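Local atomic coordinates of MmcR (Streptomyces lavendulae, PDB entry 3GWZ), a protein that catalyses the O-methylation that builds the quinone methoxy group of mitomycins A and B, transferring a methyl from S-adenosyl-L-methionine to 6-demethylmitomycins. Residues A[205-210]-A[228-233]; A[236-241]-A[256-261]. All blocks are in the same frame, centred on the assembly; numbering follows the deposited sequence.

Contact 1: residues A[205-210]-A[228-233]; sequences TAVDIG and RGTLLE. With SAH (S-adenosyl-L-homocysteine), chain G.
Gly-210 and Glu-233 meet where two parallel strands end, and both hold S-adenosyl-L-homocysteine. The Glu-233 chain, bent about its CB-CG bond (chi2 -71°), sends its two carboxylate oxygens to the ribose: OE1 accepts from ligand O2' at 2.7 Å, and OE2 from ligand O3' at 2.7 Å. An acidic residue gripping both ribose hydroxyls at the end of the second strand is a hallmark of class I methyltransferases. Gly-210 O takes a hydrogen bond from the ligand amino nitrogen N at 2.7 Å. OE2 also receives the backbone N-H of Gly-212, in the glycine-rich turn after strand 205-209, which would help hold the carboxylate against the ribose.

Behind this site, alternating backbone bonds set the parallel register from Thr-205 with Arg-228 to Ile-209 with Leu-232. Leu-232 N donates to Asp-208 O (3.0 Å, 168°), whereas the terminal bond from Gly-210 N to Leu-232 O is weak, bent to 127°. Water 1 joins Ala-206 O to Thr-230 OG1. At the far end the methyl CG2 of Thr-205 sits over the centre of one face of the Arg-228 guanidinium, 3.3 Å from CZ, while Thr-205 OG1 is hydrogen-bonded to Asp-270 N. Ile-209 CG2 meets Leu-232 CD2 at 4.2 Å.

The pair belongs to a Rossmann-like beta-alpha-beta unit whose crossover is helix 215-223. Strand 271-275 flanks strand 205-209, strand 254-258 flanks strand 228-233, and helix 235-247 packs against Leu-231 and Glu-233.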
ATOM      1  N   THR A 205      33.133 -18.087   8.214  1.00 20.08           N
ATOM      2  CA  THR A 205      31.929 -18.797   7.791  1.00 20.58           C
ATOM      3  C   THR A 205      30.894 -18.869   8.899  1.00 21.15           C
ATOM      4  O   THR A 205      31.233 -19.040  10.069  1.00 17.29           O
ATOM      5  CB  THR A 205      32.229 -20.237   7.372  1.00 20.63           C
ATOM      6  OG1 THR A 205      32.907 -20.901   8.442  1.00 20.53           O
ATOM      7  CG2 THR A 205      33.101 -20.274   6.097  1.00 23.60           C
ATOM      8  N   ALA A 206      29.627 -18.759   8.507  1.00 20.46           N
ATOM      9  CA  ALA A 206      28.500 -18.859   9.435  1.00 17.69           C
ATOM     10  C   ALA A 206      27.426 -19.788   8.862  1.00 17.65           C
ATOM     11  O   ALA A 206      27.226 -19.860   7.645  1.00 16.24           O
ATOM     12  CB  ALA A 206      27.919 -17.485   9.688  1.00 16.33           C
ATOM     13  N   VAL A 207      26.739 -20.511   9.739  1.00 15.93           N
ATOM     14  CA  VAL A 207      25.642 -21.359   9.308  1.00 15.61           C
ATOM     15  C   VAL A 207      24.400 -21.055  10.148  1.00 15.64           C
ATOM     16  O   VAL A 207      24.459 -21.096  11.378  1.00 13.77           O
ATOM     17  CB  VAL A 207      25.990 -22.848   9.455  1.00 18.00           C
ATOM     18  CG1 VAL A 207      24.763 -23.699   9.192  1.00 15.90           C
ATOM     19  CG2 VAL A 207      27.138 -23.235   8.513  1.00 16.33           C
ATOM     20  N   ASP A 208      23.291 -20.726   9.492  1.00 13.72           N
ATOM     21  CA  ASP A 208      22.042 -20.501  10.224  1.00 17.08           C
ATOM     22  C   ASP A 208      21.140 -21.713  10.107  1.00 18.20           C
ATOM     23  O   ASP A 208      20.621 -22.028   9.027  1.00 17.01           O
ATOM     24  CB  ASP A 208      21.288 -19.257   9.731  1.00 17.33           C
ATOM     25  CG  ASP A 208      20.202 -18.813  10.715  1.00 21.43           C
ATOM     26  OD1 ASP A 208      20.028 -19.488  11.751  1.00 20.79           O
ATOM     27  OD2 ASP A 208      19.533 -17.788  10.469  1.00 19.69           O
ATOM     28  N   ILE A 209      20.947 -22.374  11.239  1.00 16.68           N
ATOM     29  CA  ILE A 209      20.209 -23.618  11.294  1.00 11.78           C
ATOM     30  C   ILE A 209      18.721 -23.359  11.498  1.00 14.58           C
ATOM     31  O   ILE A 209      18.332 -22.802  12.515  1.00 14.19           O
ATOM     32  CB  ILE A 209      20.719 -24.477  12.452  1.00 14.52           C
ATOM     33  CG1 ILE A 209      22.236 -24.666  12.346  1.00 13.95           C
ATOM     34  CG2 ILE A 209      19.993 -25.823  12.479  1.00 12.65           C
ATOM     35  CD1 ILE A 209      22.889 -24.998  13.670  1.00 18.54           C
ATOM     36  N   GLY A 210      17.891 -23.776  10.541  1.00 14.82           N
ATOM     37  CA  GLY A 210      16.465 -23.474  10.603  1.00 11.05           C
ATOM     38  C   GLY A 210      16.241 -21.970  10.531  1.00 12.89           C
ATOM     39  O   GLY A 210      15.445 -21.403  11.291  1.00 12.95           O
ATOM     40  N   ARG A 228      30.952 -15.346   4.971  1.00 15.80           N
ATOM     41  CA  ARG A 228      30.090 -16.082   4.058  1.00 20.06           C
ATOM     42  C   ARG A 228      29.218 -17.043   4.854  1.00 21.27           C
ATOM     43  O   ARG A 228      29.580 -17.457   5.954  1.00 17.51           O
ATOM     44  CB  ARG A 228      30.885 -16.810   2.975  1.00 27.67           C
ATOM     45  CG  ARG A 228      31.419 -18.162   3.363  1.00 29.91           C
ATOM     46  CD  ARG A 228      31.956 -18.883   2.129  1.00 47.20           C
ATOM     47  NE  ARG A 228      32.578 -20.159   2.467  1.00 40.83           N
ATOM     48  CZ  ARG A 228      33.844 -20.291   2.852  1.00 54.60           C
ATOM     49  NH1 ARG A 228      34.624 -19.219   2.948  1.00 51.05           N
ATOM     50  NH2 ARG A 228      34.332 -21.489   3.146  1.00 48.84           N
ATOM     51  N   GLY A 229      28.066 -17.394   4.306  1.00 17.67           N
ATOM     52  CA  GLY A 229      27.089 -18.124   5.093  1.00 20.76           C
ATOM     53  C   GLY A 229      26.427 -19.280   4.387  1.00 19.72           C
ATOM     54  O   GLY A 229      26.526 -19.426   3.167  1.00 18.45           O
ATOM     55  N   THR A 230      25.757 -20.114   5.178  1.00 16.01           N
ATOM     56  CA  THR A 230      24.920 -21.169   4.649  1.00 16.89           C
ATOM     57  C   THR A 230      23.617 -21.134   5.416  1.00 16.52           C
ATOM     58  O   THR A 230      23.620 -21.091   6.645  1.00 18.71           O
ATOM     59  CB  THR A 230      25.562 -22.556   4.843  1.00 24.32           C
ATOM     60  OG1 THR A 230      26.837 -22.586   4.198  1.00 25.52           O
ATOM     61  CG2 THR A 230      24.668 -23.641   4.256  1.00 20.80           C
ATOM     62  N   LEU A 231      22.508 -21.135   4.692  1.00 15.58           N
ATOM     63  CA  LEU A 231      21.199 -21.187   5.330  1.00 14.98           C
ATOM     64  C   LEU A 231      20.587 -22.569   5.148  1.00 19.22           C
ATOM     65  O   LEU A 231      20.350 -23.003   4.020  1.00 17.49           O
ATOM     66  CB  LEU A 231      20.270 -20.143   4.725  1.00 15.21           C
ATOM     67  CG  LEU A 231      18.951 -20.184   5.498  1.00 22.19           C
ATOM     68  CD1 LEU A 231      18.614 -18.826   6.045  1.00 21.97           C
ATOM     69  CD2 LEU A 231      17.853 -20.761   4.638  1.00 18.69           C
ATOM     70  N   LEU A 232      20.334 -23.247   6.263  1.00 13.83           N
ATOM     71  CA  LEU A 232      19.733 -24.575   6.262  1.00 15.46           C
ATOM     72  C   LEU A 232      18.260 -24.470   6.648  1.00 14.91           C
ATOM     73  O   LEU A 232      17.939 -23.935   7.702  1.00 13.82           O
ATOM     74  CB  LEU A 232      20.470 -25.465   7.269  1.00 15.82           C
ATOM     75  CG  LEU A 232      19.869 -26.804   7.706  1.00 22.14           C
ATOM     76  CD1 LEU A 232      19.665 -27.719   6.522  1.00 20.11           C
ATOM     77  CD2 LEU A 232      20.779 -27.460   8.738  1.00 19.60           C
ATOM     78  N   GLU A 233      17.373 -24.984   5.799  1.00 14.92           N
ATOM     79  CA  GLU A 233      15.928 -24.969   6.067  1.00 13.07           C
ATOM     80  C   GLU A 233      15.225 -26.125   5.361  1.00 15.77           C
ATOM     81  O   GLU A 233      15.784 -26.738   4.439  1.00 12.81           O
ATOM     82  CB  GLU A 233      15.288 -23.647   5.599  1.00 12.98           C
ATOM     83  CG  GLU A 233      15.038 -22.632   6.709  1.00 11.01           C
ATOM     84  CD  GLU A 233      13.910 -23.046   7.623  1.00 12.95           C
ATOM     85  OE1 GLU A 233      13.203 -24.020   7.291  1.00 13.96           O
ATOM     86  OE2 GLU A 233      13.730 -22.405   8.673  1.00 13.00           O
TER
HETATM   87  N   SAH G 352      15.186 -18.992  12.543  1.00 12.43           N
HETATM   88  CA  SAH G 352      13.971 -18.373  11.909  1.00 10.20           C
HETATM   89  CB  SAH G 352      12.730 -19.287  11.913  1.00 11.62           C
HETATM   90  CG  SAH G 352      12.231 -19.763  13.291  1.00 16.88           C
HETATM   91  SD  SAH G 352      10.716 -20.705  13.155  1.00  7.27           S
HETATM   92  C   SAH G 352      13.647 -17.086  12.612  1.00 18.92           C
HETATM   93  O   SAH G 352      12.895 -16.267  12.073  1.00 17.14           O
HETATM   94  OXT SAH G 352      14.130 -16.825  13.723  1.00 16.00           O
HETATM   95  C5' SAH G 352      11.381 -22.357  13.205  1.00 12.17           C
HETATM   96  C4' SAH G 352      11.882 -22.870  11.839  1.00 12.98           C
HETATM   97  O4' SAH G 352      12.352 -24.237  11.891  1.00 12.80           O
HETATM   98  C3' SAH G 352      10.872 -22.838  10.688  1.00 12.81           C
HETATM   99  O3' SAH G 352      11.320 -21.895   9.701  1.00 13.26           O
HETATM  100  C2' SAH G 352      10.868 -24.247  10.090  1.00 11.76           C
HETATM  101  O2' SAH G 352      10.881 -24.270   8.657  1.00 12.62           O
HETATM  102  C1' SAH G 352      12.184 -24.809  10.576  1.00 12.81           C
HETATM  103  N9  SAH G 352      12.216 -26.280  10.727  1.00 13.86           N
HETATM  104  C8  SAH G 352      11.314 -27.041  11.388  1.00 13.93           C
HETATM  105  N7  SAH G 352      11.679 -28.348  11.354  1.00 14.01           N
HETATM  106  C5  SAH G 352      12.847 -28.418  10.671  1.00 15.60           C
HETATM  107  C6  SAH G 352      13.785 -29.488  10.281  1.00 17.12           C
HETATM  108  N6  SAH G 352      13.508 -30.765  10.640  1.00 11.24           N
HETATM  109  N1  SAH G 352      14.891 -29.146   9.564  1.00 13.76           N
HETATM  110  C2  SAH G 352      15.142 -27.875   9.221  1.00 16.26           C
HETATM  111  N3  SAH G 352      14.331 -26.846   9.547  1.00 15.46           N
HETATM  112  C4  SAH G 352      13.196 -27.057  10.259  1.00 13.53           C
HETATM  113  O   HOH W   1      28.840 -21.296   5.538  1.00 24.65           O

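Contact 2: residues A[236-241]-A[256-261]. With SAH (S-adenosyl-L-homocysteine), chain G.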
ATOM      1  N   PRO A 236      10.910 -26.359   1.053  1.00 20.26           N
ATOM      2  CA  PRO A 236      10.076 -25.252   0.560  1.00 20.65           C
ATOM      3  C   PRO A 236      10.486 -23.907   1.154  1.00 18.93           C
ATOM      4  O   PRO A 236      10.476 -22.890   0.460  1.00 17.57           O
ATOM      5  CB  PRO A 236       8.666 -25.612   1.048  1.00 23.23           C
ATOM      6  CG  PRO A 236       8.735 -27.042   1.460  1.00 27.96           C
ATOM      7  CD  PRO A 236      10.145 -27.305   1.883  1.00 17.90           C
ATOM      8  N   VAL A 237      10.821 -23.904   2.439  1.00 17.36           N
ATOM      9  CA  VAL A 237      11.193 -22.679   3.129  1.00 17.64           C
ATOM     10  C   VAL A 237      12.547 -22.198   2.615  1.00 18.75           C
ATOM     11  O   VAL A 237      12.773 -20.997   2.449  1.00 16.42           O
ATOM     12  CB  VAL A 237      11.244 -22.911   4.662  1.00 13.76           C
ATOM     13  CG1 VAL A 237      11.530 -21.621   5.393  1.00 11.54           C
ATOM     14  CG2 VAL A 237       9.919 -23.529   5.144  1.00 17.21           C
ATOM     15  N   ALA A 238      13.443 -23.144   2.348  1.00 14.36           N
ATOM     16  CA  ALA A 238      14.769 -22.805   1.829  1.00 16.20           C
ATOM     17  C   ALA A 238      14.671 -21.996   0.535  1.00 19.33           C
ATOM     18  O   ALA A 238      15.446 -21.063   0.314  1.00 17.31           O
ATOM     19  CB  ALA A 238      15.596 -24.061   1.610  1.00 17.45           C
ATOM     20  N   GLU A 239      13.722 -22.355  -0.322  1.00 18.14           N
ATOM     21  CA  GLU A 239      13.529 -21.614  -1.572  1.00 20.72           C
ATOM     22  C   GLU A 239      13.045 -20.189  -1.318  1.00 20.88           C
ATOM     23  O   GLU A 239      13.422 -19.255  -2.030  1.00 19.02           O
ATOM     24  CB  GLU A 239      12.578 -22.357  -2.515  1.00 21.30           C
ATOM     25  CG  GLU A 239      13.165 -23.665  -3.060  1.00 26.12           C
ATOM     26  CD  GLU A 239      14.571 -23.486  -3.626  1.00 29.22           C
ATOM     27  OE1 GLU A 239      14.771 -22.564  -4.447  1.00 28.30           O
ATOM     28  OE2 GLU A 239      15.475 -24.267  -3.245  1.00 28.75           O
ATOM     29  N   GLU A 240      12.214 -20.010  -0.297  1.00 20.47           N
ATOM     30  CA  GLU A 240      11.802 -18.662   0.072  1.00 20.51           C
ATOM     31  C   GLU A 240      13.009 -17.854   0.552  1.00 17.60           C
ATOM     32  O   GLU A 240      13.162 -16.687   0.198  1.00 18.74           O
ATOM     33  CB  GLU A 240      10.704 -18.697   1.136  1.00 18.64           C
ATOM     34  CG  GLU A 240       9.423 -19.385   0.665  1.00 17.63           C
ATOM     35  CD  GLU A 240       8.376 -19.479   1.765  1.00 24.84           C
ATOM     36  OE1 GLU A 240       8.359 -18.602   2.662  1.00 25.18           O
ATOM     37  OE2 GLU A 240       7.573 -20.436   1.734  1.00 25.13           O
ATOM     38  N   ALA A 241      13.868 -18.475   1.354  1.00 15.45           N
ATOM     39  CA  ALA A 241      15.090 -17.816   1.795  1.00 17.19           C
ATOM     40  C   ALA A 241      15.978 -17.468   0.614  1.00 16.33           C
ATOM     41  O   ALA A 241      16.611 -16.405   0.595  1.00 16.71           O
ATOM     42  CB  ALA A 241      15.858 -18.680   2.802  1.00 13.84           C
ATOM     43  N   ILE A 256      22.426 -21.894  -0.054  1.00 18.84           N
ATOM     44  CA  ILE A 256      21.145 -22.411   0.425  1.00 17.70           C
ATOM     45  C   ILE A 256      21.190 -23.936   0.517  1.00 21.56           C
ATOM     46  O   ILE A 256      21.457 -24.618  -0.468  1.00 21.86           O
ATOM     47  CB  ILE A 256      20.009 -22.059  -0.546  1.00 19.74           C
ATOM     48  CG1 ILE A 256      19.937 -20.545  -0.799  1.00 19.55           C
ATOM     49  CG2 ILE A 256      18.689 -22.619  -0.040  1.00 21.74           C
ATOM     50  CD1 ILE A 256      19.732 -19.713   0.448  1.00 19.37           C
ATOM     51  N   LEU A 257      20.903 -24.467   1.697  1.00 19.64           N
ATOM     52  CA  LEU A 257      20.940 -25.904   1.934  1.00 16.15           C
ATOM     53  C   LEU A 257      19.576 -26.421   2.367  1.00 18.95           C
ATOM     54  O   LEU A 257      19.207 -26.311   3.536  1.00 18.29           O
ATOM     55  CB  LEU A 257      21.973 -26.221   3.013  1.00 20.28           C
ATOM     56  CG  LEU A 257      22.082 -27.691   3.420  1.00 30.58           C
ATOM     57  CD1 LEU A 257      22.330 -28.574   2.194  1.00 25.71           C
ATOM     58  CD2 LEU A 257      23.186 -27.869   4.464  1.00 24.91           C
ATOM     59  N   PRO A 258      18.808 -26.964   1.415  1.00 19.16           N
ATOM     60  CA  PRO A 258      17.548 -27.629   1.754  1.00 19.32           C
ATOM     61  C   PRO A 258      17.884 -28.886   2.533  1.00 25.23           C
ATOM     62  O   PRO A 258      18.695 -29.682   2.063  1.00 20.12           O
ATOM     63  CB  PRO A 258      16.964 -27.996   0.386  1.00 23.98           C
ATOM     64  CG  PRO A 258      17.683 -27.105  -0.606  1.00 23.27           C
ATOM     65  CD  PRO A 258      19.051 -26.925  -0.037  1.00 21.15           C
ATOM     66  N   GLY A 259      17.293 -29.066   3.707  1.00 19.64           N
ATOM     67  CA  GLY A 259      17.663 -30.197   4.534  1.00 17.96           C
ATOM     68  C   GLY A 259      16.869 -30.297   5.822  1.00 23.48           C
ATOM     69  O   GLY A 259      15.872 -29.603   6.011  1.00 20.87           O
ATOM     70  N   ASP A 260      17.330 -31.174   6.704  1.00 18.35           N
ATOM     71  CA  ASP A 260      16.625 -31.511   7.930  1.00 16.83           C
ATOM     72  C   ASP A 260      17.655 -31.484   9.043  1.00 18.87           C
ATOM     73  O   ASP A 260      18.595 -32.293   9.041  1.00 19.69           O
ATOM     74  CB  ASP A 260      16.019 -32.917   7.785  1.00 19.09           C
ATOM     75  CG  ASP A 260      15.347 -33.412   9.054  1.00 23.35           C
ATOM     76  OD1 ASP A 260      15.480 -32.762  10.115  1.00 19.10           O
ATOM     77  OD2 ASP A 260      14.687 -34.471   8.986  1.00 24.75           O
ATOM     78  N   PHE A 261      17.506 -30.557   9.991  1.00 18.56           N
ATOM     79  CA  PHE A 261      18.537 -30.415  11.029  1.00 19.26           C
ATOM     80  C   PHE A 261      18.618 -31.594  12.011  1.00 19.34           C
ATOM     81  O   PHE A 261      19.518 -31.648  12.860  1.00 22.16           O
ATOM     82  CB  PHE A 261      18.488 -29.046  11.750  1.00 14.02           C
ATOM     83  CG  PHE A 261      17.125 -28.666  12.292  1.00 15.16           C
ATOM     84  CD1 PHE A 261      16.430 -29.514  13.137  1.00 14.79           C
ATOM     85  CD2 PHE A 261      16.568 -27.432  11.989  1.00 12.30           C
ATOM     86  CE1 PHE A 261      15.183 -29.155  13.647  1.00 14.31           C
ATOM     87  CE2 PHE A 261      15.324 -27.064  12.503  1.00 14.40           C
ATOM     88  CZ  PHE A 261      14.631 -27.930  13.328  1.00 11.54           C
TER
HETATM   89  N   SAH G 352      15.186 -18.992  12.543  1.00 12.43           N
HETATM   90  CA  SAH G 352      13.971 -18.373  11.909  1.00 10.20           C
HETATM   91  CB  SAH G 352      12.730 -19.287  11.913  1.00 11.62           C
HETATM   92  CG  SAH G 352      12.231 -19.763  13.291  1.00 16.88           C
HETATM   93  SD  SAH G 352      10.716 -20.705  13.155  1.00  7.27           S
HETATM   94  C   SAH G 352      13.647 -17.086  12.612  1.00 18.92           C
HETATM   95  O   SAH G 352      12.895 -16.267  12.073  1.00 17.14           O
HETATM   96  OXT SAH G 352      14.130 -16.825  13.723  1.00 16.00           O
HETATM   97  C5' SAH G 352      11.381 -22.357  13.205  1.00 12.17           C
HETATM   98  C4' SAH G 352      11.882 -22.870  11.839  1.00 12.98           C
HETATM   99  O4' SAH G 352      12.352 -24.237  11.891  1.00 12.80           O
HETATM  100  C3' SAH G 352      10.872 -22.838  10.688  1.00 12.81           C
HETATM  101  O3' SAH G 352      11.320 -21.895   9.701  1.00 13.26           O
HETATM  102  C2' SAH G 352      10.868 -24.247  10.090  1.00 11.76           C
HETATM  103  O2' SAH G 352      10.881 -24.270   8.657  1.00 12.62           O
HETATM  104  C1' SAH G 352      12.184 -24.809  10.576  1.00 12.81           C
HETATM  105  N9  SAH G 352      12.216 -26.280  10.727  1.00 13.86           N
HETATM  106  C8  SAH G 352      11.314 -27.041  11.388  1.00 13.93           C
HETATM  107  N7  SAH G 352      11.679 -28.348  11.354  1.00 14.01           N
HETATM  108  C5  SAH G 352      12.847 -28.418  10.671  1.00 15.60           C
HETATM  109  C6  SAH G 352      13.785 -29.488  10.281  1.00 17.12           C
HETATM  110  N6  SAH G 352      13.508 -30.765  10.640  1.00 11.24           N
HETATM  111  N1  SAH G 352      14.891 -29.146   9.564  1.00 13.76           N
HETATM  112  C2  SAH G 352      15.142 -27.875   9.221  1.00 16.26           C
HETATM  113  N3  SAH G 352      14.331 -26.846   9.547  1.00 15.46           N
HETATM  114  C4  SAH G 352      13.196 -27.057  10.259  1.00 13.53           C
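Ile-256 meets Ala-238 through its gamma methyl: with chi1 at -55°, CG2 stands anti to the backbone N and faces the helix, while CG1 lies beside the backbone N and its CD1 also reaches the helix, near Ala-241 C. CG2 thus lies 3.8 Å from Ala-238 CB and 3.6 Å from Ala-238 O. Pro-258 adds the second apolar touch, its CG lying 4.3 Å from the same Ala-238 CB, so one small methyl fits against two strand residues. No hydrogen bond crosses between helix and strand; the interface is van der Waals packing, consistent with the modest 180 Å² it buries.

Beyond Pro-258 the chain leaves the strand and serves the adenine of S-adenosyl-L-homocysteine. Phe-261 turns its CG between its own backbone N and carbonyl carbon (chi1 52°), which lays the ring face to face, nearly parallel, on the adenine pyrimidine, ligand C6 over its centre. Packing is tight, as CE2 lies 3.1 Å from ligand C4. The same residue's N-H reads ligand N1 at 3.0 Å, and Asp-260 OD1 accepts from ligand N6 at 2.9 Å in a nearly straight bond of 170°. These two bonds recognise the Watson-Crick edge (N1 and N6) of adenine. OD1 also accepts the N-H of Phe-262, which holds the carboxylate in position. From the helix side, Val-237 CG2 comes within 3.7 Å of ligand O2'.

Helix 235-247 runs nearly antiparallel to the strand, as expected for the crossover of a beta-alpha-beta unit joining strands 228-233 and 254-258. Strand 228-233 lies under Ala-238 and Ala-241, helix 173-197 touches Pro-236, Val-237 and Glu-240, and strand 254-258 is one of the sheet's two outermost strands within this chain.

In the fold
Contacts 1 and 2 lie in successive beta-alpha-beta units, which share strand 228-233; their centres are about 10 Å apart. Probable hydrogen bonds from Leu-257 N to Leu-231 O (2.8 Å) and from Gly-259 N to Glu-233 O (2.9 Å) extend the parallel sheet of contact 1 into contact 2, while Leu-231 CD2 packs 3.4 Å from Ala-241 CB on the helix. Both reach the same S-adenosyl-L-homocysteine: contact 1 hydrogen-bonds its amino group and ribose, contact 2 its adenine. Lys-275 and Arg-234 also hydrogen-bond to the ligand. The side chains of Ile-209 and Phe-261, about 4 Å apart, connect the two regions beside the pocket.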